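Local coordinates for protein metallophosphoesterase (Sphaerobacter thermophilus, PDB 3RQZ) that binds two zinc ions and, as a YfcE-family member of the metallophosphoesterase superfamily, probably hydrolyses phosphate esters, at residues I6-D11 / L145-H150; V12-V17 / P43-C48; W33-I38 / W113-G118. One frame throughout, in Å; residues are numbered along the deposited sequence.

Interaction 1. Residues I6-D11 / L145-H150. With ZN (zinc ion), chain D.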
# COMPACT_ATOMS: atom_id res chain seq x y z
N ILE A 6 10.41 6.50 -9.74
CA ILE A 6 9.01 6.13 -9.53
C ILE A 6 8.70 5.93 -8.06
O ILE A 6 9.38 5.16 -7.39
CB ILE A 6 8.64 4.82 -10.27
CG1 ILE A 6 8.87 5.00 -11.77
CG2 ILE A 6 7.17 4.40 -9.96
CD1 ILE A 6 8.79 3.73 -12.55
N LEU A 7 7.68 6.64 -7.57
CA LEU A 7 7.23 6.47 -6.19
C LEU A 7 6.24 5.31 -6.11
O LEU A 7 5.24 5.31 -6.79
CB LEU A 7 6.63 7.80 -5.67
CG LEU A 7 5.88 7.73 -4.32
CD1 LEU A 7 6.81 7.32 -3.16
CD2 LEU A 7 5.22 9.05 -3.99
N ILE A 8 6.53 4.33 -5.28
CA ILE A 8 5.63 3.20 -5.07
C ILE A 8 5.05 3.27 -3.67
O ILE A 8 5.80 3.29 -2.69
CB ILE A 8 6.33 1.84 -5.31
CG1 ILE A 8 6.97 1.81 -6.72
CG2 ILE A 8 5.32 0.67 -5.09
CD1 ILE A 8 7.65 0.50 -7.08
N ILE A 9 3.72 3.30 -3.58
CA ILE A 9 3.03 3.40 -2.30
C ILE A 9 1.95 2.35 -2.17
O ILE A 9 1.40 1.85 -3.18
CB ILE A 9 2.39 4.84 -2.03
CG1 ILE A 9 1.37 5.22 -3.14
CG2 ILE A 9 3.50 5.90 -1.85
CD1 ILE A 9 0.65 6.56 -2.92
N SER A 10 1.62 2.02 -0.93
CA SER A 10 0.58 1.06 -0.64
C SER A 10 -0.04 1.38 0.70
O SER A 10 0.62 1.99 1.58
CB SER A 10 1.15 -0.36 -0.63
OG SER A 10 0.11 -1.33 -0.60
N ASP A 11 -1.30 0.98 0.87
CA ASP A 11 -1.94 0.97 2.19
C ASP A 11 -1.93 2.35 2.83
O ASP A 11 -1.58 2.54 4.01
CB ASP A 11 -1.32 -0.15 3.08
CG ASP A 11 -1.46 -1.54 2.45
OD1 ASP A 11 -2.58 -2.12 2.52
OD2 ASP A 11 -0.47 -2.06 1.88
N LEU A 145 9.88 -8.68 -11.98
CA LEU A 145 9.55 -8.10 -10.67
C LEU A 145 8.06 -8.20 -10.38
O LEU A 145 7.25 -8.08 -11.31
CB LEU A 145 9.98 -6.63 -10.62
CG LEU A 145 11.43 -6.22 -10.92
CD1 LEU A 145 11.48 -4.71 -10.87
CD2 LEU A 145 12.43 -6.83 -9.92
N CYS A 146 7.70 -8.48 -9.11
CA CYS A 146 6.30 -8.33 -8.62
C CYS A 146 6.26 -7.45 -7.37
O CYS A 146 6.97 -7.72 -6.38
CB CYS A 146 5.67 -9.69 -8.29
SG CYS A 146 3.87 -9.58 -7.96
N PHE A 147 5.45 -6.40 -7.44
CA PHE A 147 5.25 -5.48 -6.33
C PHE A 147 3.95 -5.81 -5.64
O PHE A 147 2.91 -5.97 -6.30
CB PHE A 147 5.24 -4.01 -6.80
CG PHE A 147 6.57 -3.55 -7.32
CD1 PHE A 147 7.57 -3.15 -6.42
CD2 PHE A 147 6.87 -3.61 -8.69
CE1 PHE A 147 8.84 -2.74 -6.90
CE2 PHE A 147 8.12 -3.19 -9.17
CZ PHE A 147 9.10 -2.76 -8.28
N VAL A 148 4.02 -5.91 -4.32
CA VAL A 148 2.87 -6.29 -3.50
C VAL A 148 2.77 -5.39 -2.26
O VAL A 148 3.76 -4.77 -1.87
CB VAL A 148 2.95 -7.78 -3.05
CG1 VAL A 148 3.12 -8.72 -4.25
CG2 VAL A 148 4.10 -8.02 -2.03
N GLY A 149 1.58 -5.31 -1.64
CA GLY A 149 1.38 -4.58 -0.38
C GLY A 149 0.74 -5.48 0.67
O GLY A 149 1.21 -6.63 0.88
N HIS A 150 -0.28 -4.94 1.34
CA HIS A 150 -1.25 -5.72 2.16
C HIS A 150 -0.73 -6.11 3.56
O HIS A 150 -1.48 -6.10 4.54
CB HIS A 150 -1.70 -6.96 1.33
CG HIS A 150 -2.92 -7.67 1.83
ND1 HIS A 150 -3.95 -7.06 2.52
CD2 HIS A 150 -3.30 -8.97 1.67
CE1 HIS A 150 -4.89 -7.96 2.79
NE2 HIS A 150 -4.52 -9.12 2.26
ZN ZN D . -4.06 -2.62 4.02
O HOH W 1 -5.31 -4.01 5.60

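Interaction 2. Residues V12-V17 / P43-C48. With ZN (zinc ion), chain D.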
# COMPACT_ATOMS: atom_id res chain seq x y z
N VAL A 12 -2.34 3.33 2.04
CA VAL A 12 -2.55 4.69 2.51
C VAL A 12 -3.62 4.70 3.61
O VAL A 12 -3.48 5.38 4.64
CB VAL A 12 -2.91 5.62 1.32
CG1 VAL A 12 -3.33 7.01 1.84
CG2 VAL A 12 -1.69 5.71 0.35
N HIS A 13 -4.68 3.93 3.42
CA HIS A 13 -5.68 3.78 4.47
C HIS A 13 -6.15 5.12 5.00
O HIS A 13 -6.16 5.36 6.21
CB HIS A 13 -5.16 2.85 5.60
CG HIS A 13 -5.27 1.39 5.26
ND1 HIS A 13 -6.46 0.81 4.90
CD2 HIS A 13 -4.33 0.42 5.17
CE1 HIS A 13 -6.26 -0.48 4.64
NE2 HIS A 13 -4.97 -0.73 4.78
N ALA A 14 -6.50 6.02 4.08
CA ALA A 14 -7.19 7.24 4.42
C ALA A 14 -6.37 8.12 5.39
O ALA A 14 -6.92 8.98 6.08
CB ALA A 14 -8.60 6.88 5.00
N ASN A 15 -5.06 7.92 5.41
CA ASN A 15 -4.17 8.71 6.26
C ASN A 15 -3.54 9.83 5.40
O ASN A 15 -2.45 9.68 4.85
CB ASN A 15 -3.12 7.80 6.92
CG ASN A 15 -2.35 8.48 8.06
OD1 ASN A 15 -2.23 9.72 8.13
ND2 ASN A 15 -1.82 7.67 8.96
N LEU A 16 -4.27 10.92 5.28
CA LEU A 16 -3.91 12.06 4.42
C LEU A 16 -2.62 12.71 4.90
O LEU A 16 -1.77 13.06 4.10
CB LEU A 16 -5.04 13.11 4.37
CG LEU A 16 -4.81 14.39 3.53
CD1 LEU A 16 -4.51 14.08 2.08
CD2 LEU A 16 -5.99 15.32 3.64
N VAL A 17 -2.47 12.83 6.22
CA VAL A 17 -1.29 13.48 6.77
C VAL A 17 -0.04 12.63 6.37
O VAL A 17 0.96 13.19 5.94
CB VAL A 17 -1.39 13.64 8.28
CG1 VAL A 17 -0.13 14.25 8.89
CG2 VAL A 17 -2.63 14.51 8.62
N PRO A 43 -8.97 8.69 8.78
CA PRO A 43 -10.00 9.74 8.82
C PRO A 43 -10.28 10.50 7.53
O PRO A 43 -11.19 11.32 7.49
CB PRO A 43 -9.44 10.73 9.86
CG PRO A 43 -7.95 10.64 9.62
CD PRO A 43 -7.66 9.19 9.25
N ARG A 44 -9.50 10.24 6.47
CA ARG A 44 -9.63 11.07 5.26
C ARG A 44 -9.75 10.23 4.00
O ARG A 44 -8.94 10.39 3.07
CB ARG A 44 -8.46 12.08 5.15
CG ARG A 44 -8.42 13.21 6.22
CD ARG A 44 -9.61 14.19 6.11
NE ARG A 44 -9.61 15.24 7.14
CZ ARG A 44 -10.28 15.18 8.29
NH1 ARG A 44 -10.98 14.10 8.60
NH2 ARG A 44 -10.22 16.21 9.15
N PRO A 45 -10.76 9.34 3.93
CA PRO A 45 -10.85 8.50 2.72
C PRO A 45 -11.12 9.26 1.43
O PRO A 45 -10.51 8.92 0.39
CB PRO A 45 -11.98 7.50 3.04
CG PRO A 45 -12.78 8.20 4.17
CD PRO A 45 -11.76 8.95 4.95
N ARG A 46 -11.98 10.29 1.45
CA ARG A 46 -12.27 11.01 0.20
C ARG A 46 -11.02 11.67 -0.35
O ARG A 46 -10.71 11.56 -1.53
CB ARG A 46 -13.35 12.07 0.41
CG ARG A 46 -14.72 11.48 0.63
CD ARG A 46 -15.82 12.57 0.55
NE ARG A 46 -15.64 13.54 1.63
CZ ARG A 46 -16.17 13.43 2.85
NH1 ARG A 46 -16.97 12.40 3.15
NH2 ARG A 46 -15.93 14.35 3.78
N GLU A 47 -10.32 12.38 0.54
CA GLU A 47 -9.15 13.16 0.13
C GLU A 47 -8.04 12.23 -0.41
O GLU A 47 -7.34 12.58 -1.38
CB GLU A 47 -8.66 14.00 1.33
CG GLU A 47 -9.61 15.11 1.79
CD GLU A 47 -10.70 14.64 2.78
OE1 GLU A 47 -10.83 13.43 3.09
OE2 GLU A 47 -11.47 15.49 3.23
N CYS A 48 -7.89 11.05 0.19
CA CYS A 48 -6.86 10.12 -0.27
C CYS A 48 -7.23 9.53 -1.63
O CYS A 48 -6.36 9.41 -2.49
CB CYS A 48 -6.52 9.04 0.77
SG CYS A 48 -5.68 9.70 2.23
ZN ZN D . -4.06 -2.62 4.02
O HOH W 1 -5.31 -4.01 5.60

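Interaction 3. Residues W33-I38 / W113-G118. With ZN (zinc ion), chain D.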
# COMPACT_ATOMS: atom_id res chain seq x y z
N TRP A 33 2.88 4.95 -8.23
CA TRP A 33 2.08 3.74 -8.34
C TRP A 33 1.42 3.40 -7.01
O TRP A 33 2.10 3.37 -5.99
CB TRP A 33 2.93 2.52 -8.71
CG TRP A 33 3.69 2.57 -10.00
CD1 TRP A 33 3.57 3.48 -11.02
CD2 TRP A 33 4.66 1.62 -10.41
NE1 TRP A 33 4.44 3.16 -12.04
CE2 TRP A 33 5.11 2.01 -11.70
CE3 TRP A 33 5.20 0.47 -9.83
CZ2 TRP A 33 6.10 1.30 -12.40
CZ3 TRP A 33 6.19 -0.26 -10.55
CH2 TRP A 33 6.63 0.18 -11.80
N SER A 34 0.12 3.14 -7.03
CA SER A 34 -0.62 2.77 -5.82
C SER A 34 -0.97 1.28 -5.83
O SER A 34 -1.54 0.76 -6.81
CB SER A 34 -1.89 3.62 -5.69
OG SER A 34 -2.77 3.11 -4.66
N LEU A 35 -0.64 0.60 -4.74
CA LEU A 35 -0.97 -0.80 -4.60
C LEU A 35 -2.26 -1.05 -3.82
O LEU A 35 -2.52 -2.16 -3.39
CB LEU A 35 0.23 -1.54 -3.97
CG LEU A 35 1.37 -1.94 -4.90
CD1 LEU A 35 1.86 -0.79 -5.79
CD2 LEU A 35 2.58 -2.59 -4.10
N GLY A 36 -3.10 -0.03 -3.68
CA GLY A 36 -4.44 -0.27 -3.13
C GLY A 36 -4.54 -0.05 -1.64
O GLY A 36 -3.53 0.32 -0.98
N ASP A 37 -5.74 -0.30 -1.10
CA ASP A 37 -6.08 0.11 0.26
C ASP A 37 -5.82 1.61 0.49
O ASP A 37 -5.15 2.02 1.44
CB ASP A 37 -5.37 -0.75 1.32
CG ASP A 37 -6.09 -2.07 1.58
OD1 ASP A 37 -7.12 -2.37 0.94
OD2 ASP A 37 -5.61 -2.82 2.44
N ILE A 38 -6.40 2.42 -0.40
CA ILE A 38 -6.47 3.85 -0.26
C ILE A 38 -7.36 4.27 0.93
O ILE A 38 -7.14 5.31 1.53
CB ILE A 38 -7.05 4.44 -1.55
CG1 ILE A 38 -6.32 3.86 -2.79
CG2 ILE A 38 -6.95 5.93 -1.55
CD1 ILE A 38 -6.94 4.29 -4.16
N TRP A 113 7.35 -5.58 -14.87
CA TRP A 113 6.70 -5.65 -13.55
C TRP A 113 5.25 -6.08 -13.53
O TRP A 113 4.52 -5.82 -14.44
CB TRP A 113 6.88 -4.34 -12.76
CG TRP A 113 6.63 -3.11 -13.54
CD1 TRP A 113 5.43 -2.50 -13.77
CD2 TRP A 113 7.63 -2.31 -14.21
NE1 TRP A 113 5.61 -1.36 -14.55
CE2 TRP A 113 6.95 -1.22 -14.83
CE3 TRP A 113 9.02 -2.41 -14.36
CZ2 TRP A 113 7.63 -0.24 -15.58
CZ3 TRP A 113 9.70 -1.44 -15.11
CH2 TRP A 113 8.99 -0.36 -15.70
N THR A 114 4.88 -6.75 -12.43
CA THR A 114 3.52 -7.12 -12.15
C THR A 114 3.23 -6.43 -10.83
O THR A 114 4.12 -6.37 -9.95
CB THR A 114 3.39 -8.66 -12.00
OG1 THR A 114 3.74 -9.28 -13.25
CG2 THR A 114 1.96 -9.04 -11.58
N VAL A 115 2.01 -5.88 -10.70
CA VAL A 115 1.64 -5.16 -9.47
C VAL A 115 0.25 -5.63 -9.00
O VAL A 115 -0.71 -5.64 -9.81
CB VAL A 115 1.59 -3.63 -9.70
CG1 VAL A 115 1.14 -2.91 -8.36
CG2 VAL A 115 2.95 -3.10 -10.22
N VAL A 116 0.17 -6.05 -7.74
CA VAL A 116 -1.06 -6.50 -7.09
C VAL A 116 -1.05 -5.99 -5.65
O VAL A 116 -0.02 -5.58 -5.10
CB VAL A 116 -1.19 -8.06 -7.05
CG1 VAL A 116 -1.41 -8.65 -8.47
CG2 VAL A 116 0.09 -8.70 -6.40
N HIS A 117 -2.22 -6.02 -5.01
CA HIS A 117 -2.28 -5.61 -3.64
C HIS A 117 -1.72 -6.68 -2.71
O HIS A 117 -1.01 -6.38 -1.76
CB HIS A 117 -3.74 -5.34 -3.26
CG HIS A 117 -3.89 -4.93 -1.83
ND1 HIS A 117 -3.40 -3.73 -1.37
CD2 HIS A 117 -4.45 -5.55 -0.76
CE1 HIS A 117 -3.65 -3.63 -0.07
NE2 HIS A 117 -4.29 -4.72 0.32
N GLY A 118 -2.10 -7.93 -2.95
CA GLY A 118 -1.78 -9.02 -2.02
C GLY A 118 -0.76 -9.97 -2.62
O GLY A 118 0.42 -9.95 -2.26
ZN ZN D . -4.06 -2.62 4.02
O HOH W 1 -5.31 -4.01 5.60

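Interaction 1. Residues I6-D11 / L145-H150
Ile8 sets the methyl CD1 over one face of the Phe147 ring, off-centre toward the rim on the CE1 side. Ile8 CD1 is 3.5 Å from Phe147 CE1 and 3.7 Å from the ring centroid, a CH-pi contact made by a methyl at the end of an extended branch (chi2 -178°), with the two side chains crossing at about a right angle. Phe206, of strand 201-207, also meets this ring. The touching parts, 8-11 and 147-150, run nearly the same way, yet strands 6-9 and 145-147 belong to different sheets of the calcineurin-like sandwich, so this is side-chain packing between the sheets.

Past the strand ends the segments draw closer and the contact turns polar. The amide N of His150 gives a fairly straight bond to Asp11 OD2 (2.9 Å, 160° at the hydrogen), meeting it on the syn side, close to the carboxylate plane. Ser10 swings OG anti to its backbone N (chi1 -169°) and donates to the same oxygen, Asp11 OD2, at 2.6 Å from well above that plane. Gly149 passes right beside this hydroxyl, with its CA 3.5 Å from Ser10 OG; a CB on it would collide with the serine. Asp11 OD1 binds a zinc ion at 2.2 Å. His150 CB points away from 6-11; the residue binds the second zinc, and its NE2 bonds to the carbonyl of Trp125.

The carboxylate of Asp11 thus splits its work: OD1 goes to the metal, while two donors from different directions grip OD2 and fix its rotation.

Interaction 2. Residues V12-V17 / P43-C48
The flat peptide group of Ala14 meets the chain of Arg44 with its oxygen: Arg44 N donates to Ala14 O (2.9 Å) in the carbonyl plane, on a lone pair, and Pro43 CD lies against the same oxygen at 3.3 Å. The guanidinium group of Arg44 is led back by a bent chain, so that NH1 bonds to Pro43 O at 3.0 Å; that oxygen lies near the guanidinium plane, while NH1 sits above the carbonyl plane of Pro43. The imidazole of His13 does not touch 43-48, NE2 binding zinc and ND1 bonded to Val39 O, with His65 meeting it edge-to-face.

Beside these polar groups the packing is small and close. Ala14 CB nestles against the start of helix 45-55, 3.8 Å from Pro45 CD. Cys48, one turn along, carries SG against the turn 12-15 and the first residue of helix 16-26: the sulfur is 3.6 Å from Val12 CG1 and equally near the backbone N of Leu16. Leu16, its CG anti to the backbone N (chi1 178°), lays CB on Arg44 CB and sends CD2 across Glu47, 3.8 Å from Glu47 CB.

Val12 to Asn15 form a type I' turn that overlaps the metal-binding Asp-x-His motif (Asp11, His13) and leads into helix 16-26. Asn15 caps that helix, OD1 accepting from Ala18 N and also paired with Thr225 OG1, while ND2 holds Gly192 O and Tyr220 OH. Arg44 occupies the N-cap position of helix 45-55.

The chemistry is that of two helix starts locked side by side: one backbone bond ties them at Ala14 and Arg44, and a buried thiol sits in the join, against Val12 and the backbone of the turn, just behind the loop that presents His13 to the metal.

Interaction 3. Residues W33-I38 / W113-G118
Leu35 and Val115 make the tight centre of this contact: Leu35 CD1 and Val115 CG1 are 3.4 Å apart, closer than usual for two methyls, the side chains crossing at about a right angle. Toward the Trp33 end the aliphatic fit eases, with Trp33 CE3 4.2 Å from Val115 CG2. Trp113, only partly buried, marks the more open end. Its chi1 of 45° puts the indole between the backbone N and the carbonyl carbon, and from there one face of it takes Trp33 CH2, which lies 3.3 Å from Trp113 NE1. The ring planes are inclined at 42°, neither stacked nor perpendicular. With an alanine in place of Trp113, Trp33 CH2 would probably lose the face it rests on, Phe206 its edge-to-face partner, and the indole of Trp33 would be freer to rock.

The two strands come from opposite sheets of the calcineurin-like sandwich, 31-34 from one and 113-116 from the other, and both run toward the metal site, where their ends carry the Gly36-Asp37 pair of the family and His117.

There the buried, polar end begins. His117 ND1 donates to Leu35 O (2.7 Å, 156° at the hydrogen); the oxygen lies in the ring plane, while ND1 is tilted somewhat from the carbonyl plane. This bond fixes the imidazole's rotation and brings its other side to Asp37, with His117 CE1 3.3 Å from Asp37 CG. Asp37 OD2 binds zinc at 2.2 Å, and the carboxylate is shared with the second zinc; OD1 is held by His65 N. Gly36 slips past His117 ND1 on a backbone conformation that would press a CB against the carbonyl before it.

Interactions 1 and 3 sit side by side in the core, centres about 5 Å apart, and join the same two sheets: strands 6-9 and 31-34 are neighbours in one, 145-147 and 113-116 in the other. Each grades from apolar strand packing, aliphatic on a ring in interaction 1, indole on indole and leucine on valine in interaction 3, to polar groups round the zinc ions. Backbone bonds Leu7 O to Trp33 N (2.8 Å) and Gly149 N to His117 O probably knit them together. Interaction 2, about 17 Å from both, is still largely buried but nearer the surface and ties helix starts rather than strands, yet it too supplies a ligand to the same zinc; Ala14 N probably bonds to Ile38 O of interaction 3.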